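Local coordinates for protein acetone carboxylase alpha subunit (Xanthobacter autotrophicus Py2, PDB 5M45) that is one subunit of a carboxylase of the hydantoinase B/oxoprolinase family and assembles with other protein chains into a metal-containing complex, at residues 313-318 / 712-717; 523-528 / 615-620; 717-722 / 742-747. One frame throughout, in Å; residues are numbered along the deposited sequence.

All three contacts are largely buried. Interactions 1 and 3 lie close together, with centres about 10 Å apart. Both use helix 712-724; of the two partners, M717 touches only the strand. One side of the helix meets strand 313-324, another the loop after helix 726-735. Q716 with E746 and H317 with S721 tie the two contacts together by probable hydrogen bonds. Interaction 2 lies apart, its nearest atoms about 19 Å from interaction 1 and 26 Å from interaction 3. It joins two strands of another sheet, so direct backbone hydrogen bonds carry it. The helix contacts rely on apolar side chains and bridging waters instead, four in interaction 1 and one in interaction 3.

Interaction 1: residues 313-318 / 712-717; sequences DTIMHA and TQVRQM
This is a buried strand-to-helix contact in which residues 313-318 of strand 313-324 lie against the first turns of helix 712-724. I315 and M717 form its apolar centre. CG2 of I315 meets SD of M717 at 3.7 Å, while CD1 of I315 reaches over to CG of Q713, also at 3.7 Å. The isoleucine thus uses both branches, one for each helix residue. M717 is trans at its first torsion (chi1 -175°), and this carries the thioether along the strand to H317. There M717 CG lies 3.7 Å from H317 CB, and the sulfur sits oblique to the imidazole, 5.0 Å from its centroid. The H317 ring has polar partners at S721 and at an aromatic side chain of another protein's chain. The strand belongs to a mixed four-stranded sheet. The axis of 712-717 crosses that of strand segment 313-318 at -46°, 6.8 Å away at closest approach. The polar link between the two is made by water. One water accepts from I315 N at 2.9 Å and also lies within reach of Q713 O and Q716 OE1. A second bridges D313 OD2 and Q713 OE1, donating to both, while D313 OD1 accepts from A299 N. A third joins D313 O to T712 OG1. OE1 of Q716 also packs against CG2 of T314 at 3.6 Å, and NE2 of the same amide donates to E746 OE2.

Interaction 2: residues 523-528 / 615-620; sequences LRMVWN and YDLYLN
Y615 and W527 meet as an offset edge-to-face pair just past the end of strand 520-526 and just before strand 617-621. The six-membered ring of W527 turns its edge to the face of Y615, with planes at 82° and centroids 5.6 Å apart. CZ3 of W527 does the touching, 3.4 Å from Y615 OH and 3.6 Å from Y615 CZ. The first torsion of W527 sets CG opposite the backbone N, which sends the indole out alongside the tyrosine. Its NE1 is bound by an acidic side chain of another protein's chain. M525 lies beside the same tyrosine and points the same way. Its SD is 3.8 Å from Y615 CD1, an oblique Met-aromatic contact. CB of M525 also meets CD2 of L617 at 4.0 Å, and L567 of helix 567-573 packs on all three of M525, Y615 and L617.

Strands 520-526 and 617-621 are antiparallel neighbours in a five-stranded sheet. R524 and Y618 form the hydrogen-bonded pair, with R524 N to Y618 O at 2.9 Å and a return bond from Y618 N to R524 O. Beyond the regular pairing, V526 N donates to D616 O at 2.9 Å. The Y615 N to V526 O bond, 3.0 Å, is nearly straight (175° at the hydrogen). The side chains of R524 and N620 run side by side, guanidinium and amide planes 77° apart. Both groups bind E457; R524 also pairs with E495 and donates from NE to S522 OG, and N620 OD1 accepts from N437.

Interaction 3: residues 717-722 / 742-747; sequences MFAASF and WTLPEE
In L744 a chi1 of -163° turns the side chain away from the backbone N and toward the helix, which directs CD2 between F718 and F722. F722 turns the other way, its CG opposite the carbonyl carbon (chi1 -68°), and this brings the ring rim to the same methyl. CD2 of L744 lies 3.8 Å from F718 CB and 4.0 Å from F722 CE2. The leucine side chain crosses that of F722 at about a right angle. W742 meets F722 edge to edge. Its CH2 is 4.0 Å from F722 CE2, and each atom lies near the plane of the other ring. The indole NE1 is bound by I705 O. The loop comes closest at A719, where CB lies 3.3 Å from L744 O and 3.9 Å from E746 CB.

The contact joins helix 712-724 to the loop that follows helix 726-735. F732 of that helix meets the rings of F718 and F722 and also packs on W742. A water bridges the two backbones, donating to A719 O at 2.7 Å and to L744 O at 3.0 Å. E746 extends past A720 with its chain straight beyond CG. Its carboxylate forms salt bridges with K723 and R339 and accepts a bond from Q716 NE2. Those positive neighbours probably keep it ionised.

Interaction 1: residues 313-318 / 712-717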
loop_
_atom_site.group_PDB
_atom_site.type_symbol
_atom_site.label_atom_id
_atom_site.label_comp_id
_atom_site.label_asym_id
_atom_site.label_seq_id
_atom_site.Cartn_x
_atom_site.Cartn_y
_atom_site.Cartn_z
ATOM N N ASP A 313 17.437 -8.109 -19.928
ATOM C CA ASP A 313 18.061 -9.311 -19.343
ATOM C C ASP A 313 19.267 -8.917 -18.498
ATOM O O ASP A 313 20.133 -8.214 -19.003
ATOM C CB ASP A 313 18.518 -10.256 -20.464
ATOM C CG ASP A 313 17.348 -10.982 -21.173
ATOM O OD1 ASP A 313 16.273 -11.204 -20.598
ATOM O OD2 ASP A 313 17.537 -11.382 -22.353
ATOM N N THR A 314 19.291 -9.314 -17.220
ATOM C CA THR A 314 20.450 -9.104 -16.363
ATOM C C THR A 314 20.820 -10.399 -15.589
ATOM O O THR A 314 20.046 -11.379 -15.542
ATOM C CB THR A 314 20.274 -7.949 -15.342
ATOM O OG1 THR A 314 19.175 -8.204 -14.436
ATOM C CG2 THR A 314 20.087 -6.600 -16.046
ATOM N N ILE A 315 22.030 -10.367 -15.000
ATOM C CA ILE A 315 22.613 -11.442 -14.226
ATOM C C ILE A 315 23.118 -10.873 -12.880
ATOM O O ILE A 315 23.874 -9.867 -12.842
ATOM C CB ILE A 315 23.804 -12.100 -14.972
ATOM C CG1 ILE A 315 23.344 -12.682 -16.315
ATOM C CG2 ILE A 315 24.473 -13.180 -14.112
ATOM C CD1 ILE A 315 24.440 -13.232 -17.198
ATOM N N MET A 316 22.709 -11.528 -11.788
ATOM C CA MET A 316 23.245 -11.221 -10.453
ATOM C C MET A 316 24.696 -11.778 -10.335
ATOM O O MET A 316 24.954 -12.916 -10.760
ATOM C CB MET A 316 22.359 -11.880 -9.377
ATOM C CG MET A 316 22.770 -11.573 -7.927
ATOM S SD MET A 316 24.203 -12.477 -7.284
ATOM C CE MET A 316 23.464 -14.070 -6.928
ATOM N N HIS A 317 25.577 -10.975 -9.746
ATOM C CA HIS A 317 26.985 -11.295 -9.452
ATOM C C HIS A 317 27.256 -11.099 -7.932
ATOM O O HIS A 317 26.989 -10.014 -7.376
ATOM C CB HIS A 317 27.872 -10.365 -10.284
ATOM C CG HIS A 317 29.341 -10.554 -10.116
ATOM N ND1 HIS A 317 30.225 -9.490 -10.094
ATOM C CD2 HIS A 317 30.097 -11.673 -9.973
ATOM C CE1 HIS A 317 31.456 -9.942 -9.907
ATOM N NE2 HIS A 317 31.402 -11.264 -9.823
ATOM N N ALA A 318 27.766 -12.152 -7.268
ATOM C CA ALA A 318 28.119 -12.105 -5.842
ATOM C C ALA A 318 29.457 -12.806 -5.540
ATOM O O ALA A 318 29.477 -13.969 -5.103
ATOM C CB ALA A 318 26.992 -12.736 -4.994
ATOM N N THR A 712 24.349 -8.927 -24.147
ATOM C CA THR A 712 24.159 -7.699 -23.369
ATOM C C THR A 712 24.086 -7.970 -21.866
ATOM O O THR A 712 24.574 -7.167 -21.072
ATOM C CB THR A 712 22.927 -6.911 -23.816
ATOM O OG1 THR A 712 21.781 -7.742 -23.736
ATOM C CG2 THR A 712 23.054 -6.440 -25.245
ATOM N N GLN A 713 23.503 -9.101 -21.485
ATOM C CA GLN A 713 23.389 -9.448 -20.071
ATOM C C GLN A 713 24.759 -9.686 -19.396
ATOM O O GLN A 713 24.935 -9.291 -18.247
ATOM C CB GLN A 713 22.422 -10.629 -19.835
ATOM C CG GLN A 713 22.861 -12.000 -20.345
ATOM C CD GLN A 713 22.706 -12.225 -21.840
ATOM O OE1 GLN A 713 22.221 -11.389 -22.600
ATOM N NE2 GLN A 713 23.131 -13.380 -22.279
ATOM N N VAL A 714 25.722 -10.270 -20.112
ATOM C CA VAL A 714 27.072 -10.449 -19.581
ATOM C C VAL A 714 27.799 -9.081 -19.435
ATOM O O VAL A 714 28.383 -8.761 -18.382
ATOM C CB VAL A 714 27.886 -11.426 -20.452
ATOM C CG1 VAL A 714 29.337 -11.517 -19.983
ATOM C CG2 VAL A 714 27.261 -12.808 -20.431
ATOM N N ARG A 715 27.734 -8.262 -20.479
ATOM C CA ARG A 715 28.381 -6.936 -20.432
ATOM C C ARG A 715 27.779 -6.004 -19.377
ATOM O O ARG A 715 28.528 -5.279 -18.725
ATOM C CB ARG A 715 28.367 -6.291 -21.798
ATOM C CG ARG A 715 29.288 -7.045 -22.743
ATOM C CD ARG A 715 29.373 -6.390 -24.086
ATOM N NE ARG A 715 28.293 -6.922 -24.905
ATOM C CZ ARG A 715 27.455 -6.210 -25.624
ATOM N NH1 ARG A 715 27.533 -4.891 -25.696
ATOM N NH2 ARG A 715 26.534 -6.847 -26.303
ATOM N N GLN A 716 26.461 -6.006 -19.217
ATOM C CA GLN A 716 25.838 -5.165 -18.184
ATOM C C GLN A 716 26.311 -5.575 -16.783
ATOM O O GLN A 716 26.609 -4.688 -15.962
ATOM C CB GLN A 716 24.306 -5.224 -18.261
ATOM C CG GLN A 716 23.598 -4.194 -17.404
ATOM C CD GLN A 716 23.541 -4.585 -15.917
ATOM O OE1 GLN A 716 23.540 -5.769 -15.568
ATOM N NE2 GLN A 716 23.490 -3.577 -15.046
ATOM N N MET A 717 26.402 -6.877 -16.525
ATOM C CA MET A 717 26.885 -7.391 -15.222
ATOM C C MET A 717 28.304 -6.888 -14.867
ATOM O O MET A 717 28.511 -6.322 -13.774
ATOM C CB MET A 717 26.827 -8.920 -15.192
ATOM C CG MET A 717 27.196 -9.552 -13.861
ATOM S SD MET A 717 27.656 -11.310 -13.979
ATOM C CE MET A 717 29.376 -11.192 -14.572
HETATM O O HOH W 1 20.506 -7.070 -21.490
HETATM O O HOH W 2 19.789 -11.909 -23.743
HETATM O O HOH W 3 23.695 -7.242 -13.179
HETATM O O HOH W 4 23.527 -8.228 -16.241
#

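Interaction 2: residues 523-528 / 615-620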
loop_
_atom_site.group_PDB
_atom_site.type_symbol
_atom_site.label_atom_id
_atom_site.label_comp_id
_atom_site.label_asym_id
_atom_site.label_seq_id
_atom_site.Cartn_x
_atom_site.Cartn_y
_atom_site.Cartn_z
ATOM N N LEU A 523 2.665 -32.593 -11.041
ATOM C CA LEU A 523 1.829 -32.120 -12.130
ATOM C C LEU A 523 0.484 -31.742 -11.534
ATOM O O LEU A 523 -0.172 -32.585 -10.897
ATOM C CB LEU A 523 1.610 -33.214 -13.200
ATOM C CG LEU A 523 0.763 -32.844 -14.427
ATOM C CD1 LEU A 523 1.324 -31.646 -15.126
ATOM C CD2 LEU A 523 0.623 -33.982 -15.428
ATOM N N ARG A 524 0.071 -30.499 -11.776
ATOM C CA ARG A 524 -1.234 -29.974 -11.330
ATOM C C ARG A 524 -2.207 -29.771 -12.501
ATOM O O ARG A 524 -1.800 -29.329 -13.588
ATOM C CB ARG A 524 -1.083 -28.643 -10.616
ATOM C CG ARG A 524 0.095 -28.546 -9.634
ATOM C CD ARG A 524 0.158 -29.657 -8.595
ATOM N NE ARG A 524 1.091 -29.224 -7.571
ATOM C CZ ARG A 524 0.808 -28.435 -6.528
ATOM N NH1 ARG A 524 -0.416 -28.023 -6.276
ATOM N NH2 ARG A 524 1.794 -28.046 -5.720
ATOM N N MET A 525 -3.473 -30.058 -12.239
ATOM C CA MET A 525 -4.577 -29.720 -13.136
ATOM C C MET A 525 -5.462 -28.699 -12.433
ATOM O O MET A 525 -5.850 -28.897 -11.285
ATOM C CB MET A 525 -5.401 -30.956 -13.512
ATOM C CG MET A 525 -6.394 -30.689 -14.650
ATOM S SD MET A 525 -7.301 -32.131 -15.334
ATOM C CE MET A 525 -8.489 -32.344 -14.014
ATOM N N VAL A 526 -5.803 -27.614 -13.125
ATOM C CA VAL A 526 -6.718 -26.589 -12.563
ATOM C C VAL A 526 -8.124 -27.201 -12.391
ATOM O O VAL A 526 -8.642 -27.881 -13.287
ATOM C CB VAL A 526 -6.723 -25.333 -13.445
ATOM C CG1 VAL A 526 -7.658 -24.264 -12.889
ATOM C CG2 VAL A 526 -5.304 -24.736 -13.551
ATOM N N TRP A 527 -8.745 -26.969 -11.231
ATOM C CA TRP A 527 -10.006 -27.616 -10.889
ATOM C C TRP A 527 -10.830 -26.829 -9.831
ATOM O O TRP A 527 -10.363 -26.614 -8.699
ATOM C CB TRP A 527 -9.731 -29.045 -10.380
ATOM C CG TRP A 527 -10.986 -29.773 -10.010
ATOM C CD1 TRP A 527 -11.474 -30.029 -8.747
ATOM C CD2 TRP A 527 -11.943 -30.284 -10.927
ATOM N NE1 TRP A 527 -12.684 -30.684 -8.840
ATOM C CE2 TRP A 527 -13.000 -30.840 -10.165
ATOM C CE3 TRP A 527 -12.035 -30.277 -12.324
ATOM C CZ2 TRP A 527 -14.110 -31.444 -10.761
ATOM C CZ3 TRP A 527 -13.132 -30.880 -12.925
ATOM C CH2 TRP A 527 -14.186 -31.427 -12.137
ATOM N N ASN A 528 -12.077 -26.495 -10.191
ATOM C CA ASN A 528 -12.982 -25.693 -9.356
ATOM C C ASN A 528 -12.449 -24.248 -9.106
ATOM O O ASN A 528 -12.742 -23.639 -8.059
ATOM C CB ASN A 528 -13.309 -26.447 -8.057
ATOM C CG ASN A 528 -14.717 -26.171 -7.527
ATOM O OD1 ASN A 528 -15.465 -25.388 -8.068
ATOM N ND2 ASN A 528 -15.071 -26.835 -6.424
ATOM N N TYR A 615 -9.026 -27.720 -16.209
ATOM C CA TYR A 615 -8.429 -28.753 -17.073
ATOM C C TYR A 615 -7.067 -28.368 -17.726
ATOM O O TYR A 615 -6.448 -29.205 -18.376
ATOM C CB TYR A 615 -9.429 -29.321 -18.113
ATOM C CG TYR A 615 -10.636 -30.005 -17.497
ATOM C CD1 TYR A 615 -10.588 -31.328 -17.120
ATOM C CD2 TYR A 615 -11.867 -29.338 -17.379
ATOM C CE1 TYR A 615 -11.694 -31.989 -16.616
ATOM C CE2 TYR A 615 -13.003 -29.967 -16.868
ATOM C CZ TYR A 615 -12.903 -31.306 -16.485
ATOM O OH TYR A 615 -13.981 -31.993 -15.972
ATOM N N ASP A 616 -6.600 -27.141 -17.524
ATOM C CA ASP A 616 -5.226 -26.738 -17.887
ATOM C C ASP A 616 -4.194 -27.368 -16.925
ATOM O O ASP A 616 -4.541 -27.760 -15.778
ATOM C CB ASP A 616 -5.064 -25.205 -17.908
ATOM C CG ASP A 616 -5.802 -24.512 -19.063
ATOM O OD1 ASP A 616 -6.396 -25.171 -19.950
ATOM O OD2 ASP A 616 -5.764 -23.240 -19.090
ATOM N N LEU A 617 -2.938 -27.473 -17.401
ATOM C CA LEU A 617 -1.855 -28.131 -16.654
ATOM C C LEU A 617 -0.716 -27.184 -16.326
ATOM O O LEU A 617 -0.409 -26.295 -17.108
ATOM C CB LEU A 617 -1.289 -29.300 -17.455
ATOM C CG LEU A 617 -2.214 -30.478 -17.769
ATOM C CD1 LEU A 617 -1.478 -31.489 -18.639
ATOM C CD2 LEU A 617 -2.760 -31.141 -16.513
ATOM N N TYR A 618 -0.093 -27.412 -15.173
ATOM C CA TYR A 618 1.073 -26.642 -14.678
ATOM C C TYR A 618 2.037 -27.634 -14.017
ATOM O O TYR A 618 1.614 -28.408 -13.138
ATOM C CB TYR A 618 0.571 -25.591 -13.657
ATOM C CG TYR A 618 1.592 -24.625 -13.032
ATOM C CD1 TYR A 618 2.585 -25.065 -12.137
ATOM C CD2 TYR A 618 1.515 -23.236 -13.281
ATOM C CE1 TYR A 618 3.486 -24.186 -11.557
ATOM C CE2 TYR A 618 2.420 -22.354 -12.703
ATOM C CZ TYR A 618 3.399 -22.829 -11.831
ATOM O OH TYR A 618 4.304 -21.957 -11.219
ATOM N N LEU A 619 3.320 -27.623 -14.448
ATOM C CA LEU A 619 4.378 -28.459 -13.812
ATOM C C LEU A 619 5.133 -27.669 -12.744
ATOM O O LEU A 619 5.764 -26.677 -13.072
ATOM C CB LEU A 619 5.364 -29.004 -14.862
ATOM C CG LEU A 619 6.523 -29.861 -14.332
ATOM C CD1 LEU A 619 5.996 -31.172 -13.787
ATOM C CD2 LEU A 619 7.578 -30.144 -15.408
ATOM N N ASN A 620 5.071 -28.105 -11.489
ATOM C CA ASN A 620 5.896 -27.568 -10.390
ATOM C C ASN A 620 7.174 -28.398 -10.209
ATOM O O ASN A 620 7.114 -29.578 -9.832
ATOM C CB ASN A 620 5.105 -27.548 -9.058
ATOM C CG ASN A 620 5.589 -26.460 -8.100
ATOM O OD1 ASN A 620 6.081 -25.439 -8.528
ATOM N ND2 ASN A 620 5.445 -26.690 -6.792
#

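Interaction 3: residues 717-722 / 742-747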
loop_
_atom_site.group_PDB
_atom_site.type_symbol
_atom_site.label_atom_id
_atom_site.label_comp_id
_atom_site.label_asym_id
_atom_site.label_seq_id
_atom_site.Cartn_x
_atom_site.Cartn_y
_atom_site.Cartn_z
ATOM N N MET A 717 26.402 -6.877 -16.525
ATOM C CA MET A 717 26.885 -7.391 -15.222
ATOM C C MET A 717 28.304 -6.888 -14.867
ATOM O O MET A 717 28.511 -6.322 -13.774
ATOM C CB MET A 717 26.827 -8.920 -15.192
ATOM C CG MET A 717 27.196 -9.552 -13.861
ATOM S SD MET A 717 27.656 -11.310 -13.979
ATOM C CE MET A 717 29.376 -11.192 -14.572
ATOM N N PHE A 718 29.246 -7.060 -15.787
ATOM C CA PHE A 718 30.610 -6.523 -15.581
ATOM C C PHE A 718 30.621 -4.998 -15.462
ATOM O O PHE A 718 31.231 -4.467 -14.522
ATOM C CB PHE A 718 31.588 -7.004 -16.674
ATOM C CG PHE A 718 31.967 -8.472 -16.542
ATOM C CD1 PHE A 718 32.735 -8.916 -15.463
ATOM C CD2 PHE A 718 31.538 -9.410 -17.472
ATOM C CE1 PHE A 718 33.093 -10.249 -15.352
ATOM C CE2 PHE A 718 31.863 -10.754 -17.344
ATOM C CZ PHE A 718 32.667 -11.165 -16.288
ATOM N N ALA A 719 29.894 -4.273 -16.323
ATOM C CA ALA A 719 29.949 -2.808 -16.250
ATOM C C ALA A 719 29.455 -2.268 -14.911
ATOM O O ALA A 719 30.074 -1.359 -14.345
ATOM C CB ALA A 719 29.201 -2.162 -17.389
ATOM N N ALA A 720 28.345 -2.811 -14.418
ATOM C CA ALA A 720 27.770 -2.353 -13.143
ATOM C C ALA A 720 28.680 -2.742 -11.942
ATOM O O ALA A 720 28.887 -1.932 -11.026
ATOM C CB ALA A 720 26.370 -2.923 -12.957
ATOM N N SER A 721 29.220 -3.954 -11.981
ATOM C CA SER A 721 30.152 -4.467 -10.967
ATOM C C SER A 721 31.451 -3.601 -10.880
ATOM O O SER A 721 31.927 -3.263 -9.800
ATOM C CB SER A 721 30.466 -5.944 -11.239
ATOM O OG SER A 721 29.299 -6.805 -11.100
ATOM N N PHE A 722 31.991 -3.226 -12.041
ATOM C CA PHE A 722 33.190 -2.400 -12.093
ATOM C C PHE A 722 32.967 -1.063 -11.396
ATOM O O PHE A 722 33.809 -0.640 -10.601
ATOM C CB PHE A 722 33.648 -2.093 -13.529
ATOM C CG PHE A 722 34.180 -3.275 -14.326
ATOM C CD1 PHE A 722 34.592 -4.476 -13.737
ATOM C CD2 PHE A 722 34.291 -3.147 -15.693
ATOM C CE1 PHE A 722 35.058 -5.515 -14.510
ATOM C CE2 PHE A 722 34.758 -4.191 -16.479
ATOM C CZ PHE A 722 35.141 -5.379 -15.890
ATOM N N TRP A 742 41.093 0.112 -23.260
ATOM C CA TRP A 742 39.852 -0.679 -23.200
ATOM C C TRP A 742 38.984 -0.181 -22.030
ATOM O O TRP A 742 39.476 -0.079 -20.921
ATOM C CB TRP A 742 40.177 -2.181 -23.010
ATOM C CG TRP A 742 38.990 -3.130 -22.977
ATOM C CD1 TRP A 742 38.431 -3.767 -24.026
ATOM C CD2 TRP A 742 38.244 -3.539 -21.820
ATOM N NE1 TRP A 742 37.381 -4.550 -23.613
ATOM C CE2 TRP A 742 37.240 -4.427 -22.259
ATOM C CE3 TRP A 742 38.318 -3.235 -20.449
ATOM C CZ2 TRP A 742 36.334 -5.025 -21.377
ATOM C CZ3 TRP A 742 37.406 -3.825 -19.578
ATOM C CH2 TRP A 742 36.449 -4.722 -20.055
ATOM N N THR A 743 37.719 0.145 -22.304
ATOM C CA THR A 743 36.762 0.544 -21.261
ATOM C C THR A 743 35.390 -0.117 -21.550
ATOM O O THR A 743 35.094 -0.462 -22.717
ATOM C CB THR A 743 36.555 2.073 -21.162
ATOM O OG1 THR A 743 35.962 2.566 -22.368
ATOM C CG2 THR A 743 37.915 2.822 -20.931
ATOM N N LEU A 744 34.585 -0.280 -20.493
ATOM C CA LEU A 744 33.254 -0.901 -20.571
ATOM C C LEU A 744 32.173 -0.049 -19.865
ATOM O O LEU A 744 31.625 -0.458 -18.805
ATOM C CB LEU A 744 33.318 -2.334 -20.039
ATOM C CG LEU A 744 32.135 -3.235 -20.431
ATOM C CD1 LEU A 744 32.162 -3.668 -21.914
ATOM C CD2 LEU A 744 32.081 -4.423 -19.472
ATOM N N PRO A 745 31.869 1.131 -20.426
ATOM C CA PRO A 745 30.781 1.933 -19.826
ATOM C C PRO A 745 29.404 1.293 -20.086
ATOM O O PRO A 745 29.110 0.821 -21.192
ATOM C CB PRO A 745 30.904 3.285 -20.532
ATOM C CG PRO A 745 31.549 2.989 -21.846
ATOM C CD PRO A 745 32.455 1.784 -21.619
ATOM N N GLU A 746 28.572 1.291 -19.064
ATOM C CA GLU A 746 27.263 0.647 -19.159
ATOM C C GLU A 746 26.368 1.276 -20.234
ATOM O O GLU A 746 25.572 0.585 -20.861
ATOM C CB GLU A 746 26.543 0.678 -17.802
ATOM C CG GLU A 746 25.402 -0.342 -17.671
ATOM C CD GLU A 746 24.775 -0.369 -16.291
ATOM O OE1 GLU A 746 25.416 0.108 -15.323
ATOM O OE2 GLU A 746 23.623 -0.835 -16.153
ATOM N N GLU A 747 26.532 2.578 -20.442
ATOM C CA GLU A 747 25.717 3.333 -21.408
ATOM C C GLU A 747 25.960 2.917 -22.848
ATOM O O GLU A 747 25.122 3.193 -23.677
ATOM C CB GLU A 747 25.963 4.843 -21.312
ATOM C CG GLU A 747 25.580 5.476 -19.982
ATOM C CD GLU A 747 26.666 5.362 -18.886
ATOM O OE1 GLU A 747 27.765 4.740 -19.065
ATOM O OE2 GLU A 747 26.369 5.887 -17.793
HETATM O O HOH W 5 31.614 0.224 -15.874
#